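Local coordinates for protein beta-glucoside phosphorylase BglX (Unidentified, PDB 5VQE) that probably cleaves beta-glucosides by phosphorolysis as a family 3 glycoside enzyme, by way of a covalent glycosyl-enzyme intermediate, at residues 37-42 and 59-64; 263-268 and 293-298; 288-293 and 314-319. All coordinates share one frame; numbering follows the deposited sequence.

Overall arrangement
The three contacts lie within the glycosyl hydrolase family 3 N-terminal domain and run from the sheet of its TIM barrel, past the sugar, to the connections behind the sugar-bearing loop. Contact 1 pairs strands 38-42 and 61-64; contact 3 adds strand 316-317 beside 38-42, and the centres of contacts 1 and 3 lie 10 Å apart. Probable hydrogen bonds join them, between Glu-40 OE2 and Thr-319 OG1 (2.6 Å) and between Cys-39 O and Phe-318 N (2.7 Å). Contact 3 carries the covalently bound fluorosugar, which Met-63 of contact 1 also touches. Contact 2 shares Val-293 with contact 3 and backs its loop through Tyr-295, whose side chain stays about 9 Å from the sugar. Contacts 1 and 2 do not touch, their nearest atoms being about 10 Å apart.

Contact 1 (37-42 and 59-64); sequences LICEII and PGAVMY
Glu-40 is held to strand 61-64 through both its backbone N and its backbone O. Its N donates to Ala-61 O at 3.0 Å, the donor standing above the plane of the alanine carbonyl, while its O receives Met-63 N at 3.0 Å. Ile-42 N then bonds to Met-63 O at 2.9 Å, and at the other end Ile-38 O takes Gly-60 N at 2.9 Å and, weakly, Ala-61 N. The carbonyl oxygens of Ala-61, Glu-40 and Met-63 also receive CA-H groups, Cys-39 CA lying 3.2 Å from Ala-61 O.

The strands are parallel neighbours in the TIM-barrel domain, their short axes 28° apart, yet the connection between them contains no helix, unlike the usual beta-alpha-beta crossover.

Apolar contacts divide between the two faces. On one, Cys-39 CB faces Ala-61 CB, and Ile-41 runs alongside Met-63, its CG1 4.1 Å from Met-63 CE. The bend of the methionine chain at chi3 (75°) brings that methyl across to the isoleucine; Met-63 also lines the sugar pocket. On the other face Ile-42 serves two neighbours: CD1 reaches back obliquely to Val-62 CG1 at 3.6 Å, whereas CG2 meets Tyr-64 CD1 at 4.0 Å. Helix 69-82 covers this face, where Phe-75 touches Ile-42 and Tyr-64, and Thr-76 hydrogen-bonds to the tyrosine hydroxyl.

Contact 2 (263-268 and 293-298); sequences PGSLSK and VGYTCS
The ring of Tyr-295 meets Ser-265 at its edge: Ser-265 OG lies in the ring plane, 3.4 Å from Tyr-295 CD2. Leu-266 approaches the same part of the ring obliquely, with CG 3.8 Å from Tyr-295 CE2, and the two side chains cross at about a right angle. The leucine methyl CD2 follows the ring outward until it is 3.9 Å from Tyr-295 OH. The ring also meets that of His-242, the planes at about 55°.

The contact joins two connections of the TIM-barrel domain. Residues 264-266 form a 3-10 turn just ahead of helix 268-278, with Gly-264 and Ser-265 bonded through their backbones to strand 237-244, and the short helix 293-296 belongs to the excursion that follows strand 284-287. No hydrogen bond passes between the two segments, so they meet through van der Waals contact, and their polar groups look elsewhere. Ser-265 OG is hydrogen-bonded to His-242 ND1. Ser-308 OG, on helix 301-310, is bonded to both Tyr-295 OH and Ser-265 O, tying the two segments to one helix. The tyrosine extends this far because its CG stands anti to the backbone N (chi1 -169°), carrying the ring from the short helix to the serine and leucine.

A second, smaller patch lies beside the ring. Leu-266 CD1 sits 3.8 Å from Ser-298 CB, and Pro-263 CG comes to 3.6 Å from Ser-298 OG. That hydroxyl is turned back on its own segment: Ser-298 OG donates to Gly-294 O at 2.8 Å, entering nearly along the C=O axis at a C=O...donor angle of 163°.

Contact 3 (288-293 and 314-319); sequences DATQMV and DMLTFT. With G2F (2-deoxy-2-fluoro-alpha-D-glucopyranose), chain B.
Ala-289 CB presses against the Phe-318 ring, 3.4 Å from CD2, and both residues border the bound fluorosugar. Phe-318 CE2 lies 3.8 Å from the sugar C6, while Asp-288 OD1 is joined to C1 by a covalent bond of 1.4 Å. Asn-92, Lys-193, Arg-163 and His-194 hold the sugar by hydrogen bonds. The aspartate reaches the sugar with CG anti to its backbone N (chi1 -168°), and Ala-289 N donates a weak hydrogen bond to the linking OD1.

Further out, the phenylalanine ring is flanked on one face and at one edge: Thr-317 CG2 sits over the centre of the face, 3.5 Å above the plane, and Gln-291 OE1 stands at the edge in plane. Behind them Thr-290 fastens the loop to the end of strand 316-317 and the residue that follows it. Its N donates to Thr-317 O at 2.9 Å, approaching the carbonyl oxygen close to head-on, with a C=O...N angle of 168°, and its OG1 to Phe-318 O at 2.7 Å from above the carbonyl plane. Arg-301 also hydrogen-bonds to this hydroxyl, and His-242 to Ala-289 O.

An aspartate just after a barrel strand, esterified by a 2-fluoroglucosyl group, is the trapped glycosyl-enzyme intermediate characteristic of the retaining family 3 active site.

Contact 1 (37-42 and 59-64)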
loop_
_atom_site.group_PDB
_atom_site.type_symbol
_atom_site.label_atom_id
_atom_site.label_comp_id
_atom_site.label_asym_id
_atom_site.label_seq_id
_atom_site.Cartn_x
_atom_site.Cartn_y
_atom_site.Cartn_z
ATOM N N LEU A 37 -23.621 0.866 0.027
ATOM C CA LEU A 37 -22.590 1.857 0.314
ATOM C C LEU A 37 -21.430 1.289 1.120
ATOM O O LEU A 37 -20.389 1.946 1.211
ATOM C CB LEU A 37 -23.175 3.029 1.096
ATOM C CG LEU A 37 -24.388 3.760 0.519
ATOM C CD1 LEU A 37 -24.864 4.778 1.510
ATOM C CD2 LEU A 37 -24.060 4.431 -0.795
ATOM N N ILE A 38 -21.587 0.114 1.731
ATOM C CA ILE A 38 -20.666 -0.364 2.761
ATOM C C ILE A 38 -19.787 -1.470 2.196
ATOM O O ILE A 38 -20.284 -2.433 1.602
ATOM C CB ILE A 38 -21.423 -0.866 4.004
ATOM C CG1 ILE A 38 -22.179 0.283 4.671
ATOM C CG2 ILE A 38 -20.451 -1.493 5.009
ATOM C CD1 ILE A 38 -23.191 -0.163 5.719
ATOM N N CYS A 39 -18.482 -1.337 2.396
ATOM C CA CYS A 39 -17.547 -2.441 2.231
ATOM C C CYS A 39 -17.200 -3.002 3.602
ATOM O O CYS A 39 -16.800 -2.251 4.497
ATOM C CB CYS A 39 -16.272 -1.989 1.521
ATOM S SG CYS A 39 -15.070 -3.304 1.413
ATOM N N GLU A 40 -17.343 -4.315 3.759
ATOM C CA GLU A 40 -17.032 -4.993 5.013
ATOM C C GLU A 40 -15.717 -5.757 4.913
ATOM O O GLU A 40 -15.444 -6.420 3.908
ATOM C CB GLU A 40 -18.155 -5.959 5.391
ATOM C CG GLU A 40 -19.348 -5.298 6.037
ATOM C CD GLU A 40 -19.019 -4.716 7.411
ATOM O OE1 GLU A 40 -18.352 -5.397 8.219
ATOM O OE2 GLU A 40 -19.407 -3.561 7.671
ATOM N N ILE A 41 -14.918 -5.688 5.974
ATOM C CA ILE A 41 -13.648 -6.401 6.023
ATOM C C ILE A 41 -13.902 -7.864 6.361
ATOM O O ILE A 41 -14.847 -8.206 7.075
ATOM C CB ILE A 41 -12.694 -5.736 7.038
ATOM C CG1 ILE A 41 -11.252 -6.171 6.776
ATOM C CG2 ILE A 41 -13.104 -6.052 8.474
ATOM C CD1 ILE A 41 -10.229 -5.355 7.555
ATOM N N ILE A 42 -13.046 -8.742 5.845
ATOM C CA ILE A 42 -13.169 -10.175 6.077
ATOM C C ILE A 42 -11.809 -10.738 6.464
ATOM O O ILE A 42 -10.799 -10.453 5.812
ATOM C CB ILE A 42 -13.745 -10.892 4.840
ATOM C CG1 ILE A 42 -15.248 -10.621 4.786
ATOM C CG2 ILE A 42 -13.460 -12.392 4.884
ATOM C CD1 ILE A 42 -15.932 -11.139 3.589
ATOM N N PRO A 59 -24.077 -5.880 2.185
ATOM C CA PRO A 59 -23.034 -4.927 1.789
ATOM C C PRO A 59 -22.833 -4.888 0.285
ATOM O O PRO A 59 -23.202 -5.806 -0.453
ATOM C CB PRO A 59 -21.780 -5.450 2.497
ATOM C CG PRO A 59 -22.005 -6.914 2.612
ATOM C CD PRO A 59 -23.501 -7.077 2.828
ATOM N N GLY A 60 -22.211 -3.800 -0.164
ATOM C CA GLY A 60 -21.905 -3.645 -1.574
ATOM C C GLY A 60 -20.570 -4.258 -1.958
ATOM O O GLY A 60 -20.339 -4.545 -3.136
ATOM N N ALA A 61 -19.690 -4.463 -0.980
ATOM C CA ALA A 61 -18.345 -4.964 -1.244
ATOM C C ALA A 61 -17.778 -5.593 0.020
ATOM O O ALA A 61 -18.299 -5.399 1.118
ATOM C CB ALA A 61 -17.419 -3.842 -1.735
ATOM N N VAL A 62 -16.707 -6.373 -0.159
ATOM C CA VAL A 62 -15.879 -6.849 0.939
ATOM C C VAL A 62 -14.421 -6.655 0.552
ATOM O O VAL A 62 -14.083 -6.530 -0.626
ATOM C CB VAL A 62 -16.135 -8.329 1.293
ATOM C CG1 VAL A 62 -17.570 -8.533 1.724
ATOM C CG2 VAL A 62 -15.804 -9.230 0.112
ATOM N N MET A 63 -13.556 -6.625 1.567
ATOM C CA MET A 63 -12.110 -6.667 1.378
ATOM C C MET A 63 -11.539 -7.832 2.174
ATOM O O MET A 63 -11.866 -7.999 3.353
ATOM C CB MET A 63 -11.424 -5.372 1.826
ATOM C CG MET A 63 -9.955 -5.306 1.362
ATOM S SD MET A 63 -8.840 -4.246 2.310
ATOM C CE MET A 63 -8.607 -5.248 3.773
ATOM N N TYR A 64 -10.695 -8.634 1.530
ATOM C CA TYR A 64 -10.014 -9.743 2.187
ATOM C C TYR A 64 -8.737 -9.223 2.837
ATOM O O TYR A 64 -7.896 -8.614 2.166
ATOM C CB TYR A 64 -9.654 -10.858 1.201
ATOM C CG TYR A 64 -10.816 -11.568 0.528
ATOM C CD1 TYR A 64 -12.039 -11.702 1.160
ATOM C CD2 TYR A 64 -10.673 -12.121 -0.735
ATOM C CE1 TYR A 64 -13.088 -12.351 0.552
ATOM C CE2 TYR A 64 -11.726 -12.775 -1.356
ATOM C CZ TYR A 64 -12.928 -12.888 -0.701
ATOM O OH TYR A 64 -13.980 -13.533 -1.304
#

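Contact 2 (263-268 and 293-298)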
loop_
_atom_site.group_PDB
_atom_site.type_symbol
_atom_site.label_atom_id
_atom_site.label_comp_id
_atom_site.label_asym_id
_atom_site.label_seq_id
_atom_site.Cartn_x
_atom_site.Cartn_y
_atom_site.Cartn_z
ATOM N N PRO A 263 -11.139 16.345 6.753
ATOM C CA PRO A 263 -10.287 15.515 5.905
ATOM C C PRO A 263 -11.021 15.100 4.640
ATOM O O PRO A 263 -12.247 15.184 4.543
ATOM C CB PRO A 263 -9.973 14.309 6.795
ATOM C CG PRO A 263 -11.158 14.231 7.726
ATOM C CD PRO A 263 -11.525 15.653 7.997
ATOM N N GLY A 264 -10.240 14.656 3.657
ATOM C CA GLY A 264 -10.765 14.222 2.379
ATOM C C GLY A 264 -12.030 13.403 2.492
ATOM O O GLY A 264 -13.013 13.654 1.789
ATOM N N SER A 265 -12.012 12.418 3.385
ATOM C CA SER A 265 -13.108 11.471 3.500
ATOM C C SER A 265 -14.404 12.105 3.983
ATOM O O SER A 265 -15.443 11.440 3.925
ATOM C CB SER A 265 -12.706 10.327 4.443
ATOM O OG SER A 265 -12.241 10.807 5.696
ATOM N N LEU A 266 -14.364 13.354 4.460
ATOM C CA LEU A 266 -15.534 14.063 4.948
ATOM C C LEU A 266 -15.754 15.403 4.261
ATOM O O LEU A 266 -16.692 16.119 4.629
ATOM C CB LEU A 266 -15.411 14.292 6.463
ATOM C CG LEU A 266 -15.635 13.059 7.340
ATOM C CD1 LEU A 266 -15.074 13.264 8.730
ATOM C CD2 LEU A 266 -17.109 12.736 7.409
ATOM N N SER A 267 -14.940 15.758 3.268
ATOM C CA SER A 267 -14.831 17.133 2.791
ATOM C C SER A 267 -15.538 17.314 1.455
ATOM O O SER A 267 -15.130 16.734 0.441
ATOM C CB SER A 267 -13.367 17.538 2.657
ATOM O OG SER A 267 -13.249 18.683 1.832
ATOM N N LYS A 268 -16.568 18.166 1.442
ATOM C CA LYS A 268 -17.253 18.469 0.189
ATOM C C LYS A 268 -16.370 19.302 -0.735
ATOM O O LYS A 268 -16.382 19.106 -1.955
ATOM C CB LYS A 268 -18.581 19.180 0.476
ATOM C CG LYS A 268 -18.457 20.595 0.972
ATOM C CD LYS A 268 -19.829 21.176 1.333
ATOM N N VAL A 293 -8.323 6.600 13.382
ATOM C CA VAL A 293 -8.444 7.774 14.233
ATOM C C VAL A 293 -8.679 9.025 13.399
ATOM O O VAL A 293 -9.474 9.895 13.772
ATOM C CB VAL A 293 -7.193 7.907 15.119
ATOM C CG1 VAL A 293 -7.303 9.124 16.014
ATOM C CG2 VAL A 293 -6.987 6.635 15.948
ATOM N N GLY A 294 -7.988 9.142 12.262
ATOM C CA GLY A 294 -8.165 10.303 11.407
ATOM C C GLY A 294 -9.608 10.543 11.019
ATOM O O GLY A 294 -10.034 11.693 10.875
ATOM N N TYR A 295 -10.383 9.469 10.856
ATOM C CA TYR A 295 -11.810 9.608 10.593
ATOM C C TYR A 295 -12.582 9.845 11.881
ATOM O O TYR A 295 -13.327 10.825 11.994
ATOM C CB TYR A 295 -12.340 8.361 9.886
ATOM C CG TYR A 295 -13.740 8.507 9.339
ATOM C CD1 TYR A 295 -14.833 8.000 10.028
ATOM C CD2 TYR A 295 -13.968 9.173 8.140
ATOM C CE1 TYR A 295 -16.126 8.138 9.532
ATOM C CE2 TYR A 295 -15.249 9.317 7.631
ATOM C CZ TYR A 295 -16.328 8.791 8.329
ATOM O OH TYR A 295 -17.603 8.932 7.822
ATOM N N THR A 296 -12.400 8.962 12.871
ATOM C CA THR A 296 -13.275 8.968 14.042
ATOM C C THR A 296 -13.151 10.255 14.839
ATOM O O THR A 296 -14.130 10.694 15.455
ATOM C CB THR A 296 -12.970 7.781 14.959
ATOM O OG1 THR A 296 -11.609 7.856 15.409
ATOM C CG2 THR A 296 -13.206 6.444 14.246
ATOM N N CYS A 297 -11.968 10.869 14.854
ATOM C CA CYS A 297 -11.755 12.049 15.679
ATOM C C CYS A 297 -12.235 13.335 15.025
ATOM O O CYS A 297 -12.213 14.384 15.678
ATOM C CB CYS A 297 -10.272 12.189 16.025
ATOM S SG CYS A 297 -9.284 12.910 14.692
ATOM N N SER A 298 -12.681 13.288 13.770
ATOM C CA SER A 298 -12.978 14.512 13.041
ATOM C C SER A 298 -14.409 14.990 13.208
ATOM O O SER A 298 -14.684 16.163 12.934
ATOM C CB SER A 298 -12.700 14.322 11.543
ATOM O OG SER A 298 -11.314 14.180 11.300
#

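Contact 3 (288-293 and 314-319)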
loop_
_atom_site.group_PDB
_atom_site.type_symbol
_atom_site.label_atom_id
_atom_site.label_comp_id
_atom_site.label_asym_id
_atom_site.label_seq_id
_atom_site.Cartn_x
_atom_site.Cartn_y
_atom_site.Cartn_z
ATOM N N ASP A 288 -11.117 5.841 2.873
ATOM C CA ASP A 288 -10.216 4.971 3.600
ATOM C C ASP A 288 -10.955 4.421 4.815
ATOM O O ASP A 288 -12.013 4.926 5.203
ATOM C CB ASP A 288 -8.959 5.732 4.010
ATOM C CG ASP A 288 -7.863 4.819 4.512
ATOM O OD1 ASP A 288 -7.810 3.631 4.078
ATOM O OD2 ASP A 288 -7.075 5.322 5.329
ATOM N N ALA A 289 -10.395 3.362 5.401
ATOM C CA ALA A 289 -11.052 2.636 6.489
ATOM C C ALA A 289 -11.569 3.579 7.571
ATOM O O ALA A 289 -10.814 4.392 8.118
ATOM C CB ALA A 289 -10.070 1.625 7.092
ATOM N N THR A 290 -12.861 3.454 7.899
ATOM C CA THR A 290 -13.539 4.436 8.743
ATOM C C THR A 290 -13.314 4.229 10.235
ATOM O O THR A 290 -13.774 5.060 11.025
ATOM C CB THR A 290 -15.048 4.434 8.488
ATOM O OG1 THR A 290 -15.627 3.250 9.048
ATOM C CG2 THR A 290 -15.367 4.516 6.988
ATOM N N GLN A 291 -12.638 3.166 10.658
ATOM C CA GLN A 291 -12.372 3.002 12.079
ATOM C C GLN A 291 -11.072 3.665 12.493
ATOM O O GLN A 291 -10.710 3.632 13.673
ATOM C CB GLN A 291 -12.361 1.516 12.463
ATOM C CG GLN A 291 -11.045 0.781 12.287
ATOM C CD GLN A 291 -10.665 0.572 10.838
ATOM O OE1 GLN A 291 -11.525 0.588 9.951
ATOM N NE2 GLN A 291 -9.370 0.365 10.587
ATOM N N MET A 292 -10.377 4.291 11.562
ATOM C CA MET A 292 -9.105 4.890 11.889
ATOM C C MET A 292 -9.295 6.246 12.545
ATOM O O MET A 292 -10.289 6.944 12.320
ATOM C CB MET A 292 -8.264 4.991 10.638
ATOM C CG MET A 292 -7.874 3.607 10.226
ATOM S SD MET A 292 -6.578 3.622 9.057
ATOM C CE MET A 292 -7.455 4.367 7.752
ATOM N N VAL A 293 -8.323 6.600 13.382
ATOM C CA VAL A 293 -8.444 7.774 14.233
ATOM C C VAL A 293 -8.679 9.025 13.399
ATOM O O VAL A 293 -9.474 9.895 13.772
ATOM C CB VAL A 293 -7.193 7.907 15.119
ATOM C CG1 VAL A 293 -7.303 9.124 16.014
ATOM C CG2 VAL A 293 -6.987 6.635 15.948
ATOM N N ASP A 314 -18.800 7.671 -2.487
ATOM C CA ASP A 314 -19.785 6.692 -2.926
ATOM C C ASP A 314 -19.856 5.486 -2.008
ATOM O O ASP A 314 -20.910 4.835 -1.931
ATOM C CB ASP A 314 -19.468 6.219 -4.349
ATOM C CG ASP A 314 -19.467 7.353 -5.352
ATOM O OD1 ASP A 314 -20.413 8.175 -5.323
ATOM O OD2 ASP A 314 -18.514 7.430 -6.160
ATOM N N MET A 315 -18.769 5.180 -1.303
ATOM C CA MET A 315 -18.697 3.982 -0.481
ATOM C C MET A 315 -17.903 4.236 0.791
ATOM O O MET A 315 -16.859 4.903 0.773
ATOM C CB MET A 315 -18.079 2.844 -1.299
ATOM C CG MET A 315 -17.782 1.581 -0.546
ATOM S SD MET A 315 -17.434 0.172 -1.633
ATOM C CE MET A 315 -18.407 0.500 -3.060
ATOM N N LEU A 316 -18.421 3.695 1.898
ATOM C CA LEU A 316 -17.744 3.706 3.185
ATOM C C LEU A 316 -16.977 2.406 3.341
ATOM O O LEU A 316 -17.553 1.320 3.194
ATOM C CB LEU A 316 -18.745 3.850 4.333
ATOM C CG LEU A 316 -19.516 5.171 4.396
ATOM C CD1 LEU A 316 -20.825 5.001 5.149
ATOM C CD2 LEU A 316 -18.678 6.233 5.062
ATOM N N THR A 317 -15.692 2.512 3.645
ATOM C CA THR A 317 -14.824 1.340 3.749
ATOM C C THR A 317 -14.746 0.919 5.215
ATOM O O THR A 317 -14.052 1.541 6.023
ATOM C CB THR A 317 -13.455 1.642 3.156
ATOM O OG1 THR A 317 -13.637 2.047 1.794
ATOM C CG2 THR A 317 -12.550 0.415 3.200
ATOM N N PHE A 318 -15.500 -0.125 5.549
ATOM C CA PHE A 318 -15.455 -0.811 6.837
ATOM C C PHE A 318 -16.343 -0.128 7.860
ATOM O O PHE A 318 -16.586 1.082 7.783
ATOM C CB PHE A 318 -14.035 -0.909 7.409
ATOM C CG PHE A 318 -13.044 -1.539 6.482
ATOM C CD1 PHE A 318 -13.465 -2.285 5.391
ATOM C CD2 PHE A 318 -11.682 -1.389 6.708
ATOM C CE1 PHE A 318 -12.537 -2.865 4.533
ATOM C CE2 PHE A 318 -10.754 -1.965 5.852
ATOM C CZ PHE A 318 -11.182 -2.708 4.774
ATOM N N THR A 319 -16.823 -0.915 8.819
ATOM C CA THR A 319 -17.646 -0.435 9.913
ATOM C C THR A 319 -16.902 -0.648 11.224
ATOM O O THR A 319 -15.921 -1.390 11.293
ATOM C CB THR A 319 -18.994 -1.165 9.966
ATOM O OG1 THR A 319 -18.769 -2.578 10.040
ATOM C CG2 THR A 319 -19.835 -0.846 8.738
HETATM C C1 G2F B . -6.971 2.730 4.747
HETATM C C2 G2F B . -5.510 2.791 4.193
HETATM C C3 G2F B . -5.541 2.319 2.709
HETATM C C4 G2F B . -6.199 0.906 2.650
HETATM C C5 G2F B . -7.633 1.008 3.273
HETATM C C6 G2F B . -8.330 -0.410 3.313
HETATM O O3 G2F B . -4.213 2.149 2.289
HETATM O O4 G2F B . -6.366 0.577 1.297
HETATM O O5 G2F B . -7.505 1.435 4.618
HETATM O O6 G2F B . -7.462 -1.312 3.938
HETATM F F2 G2F B . -5.050 4.061 4.238
#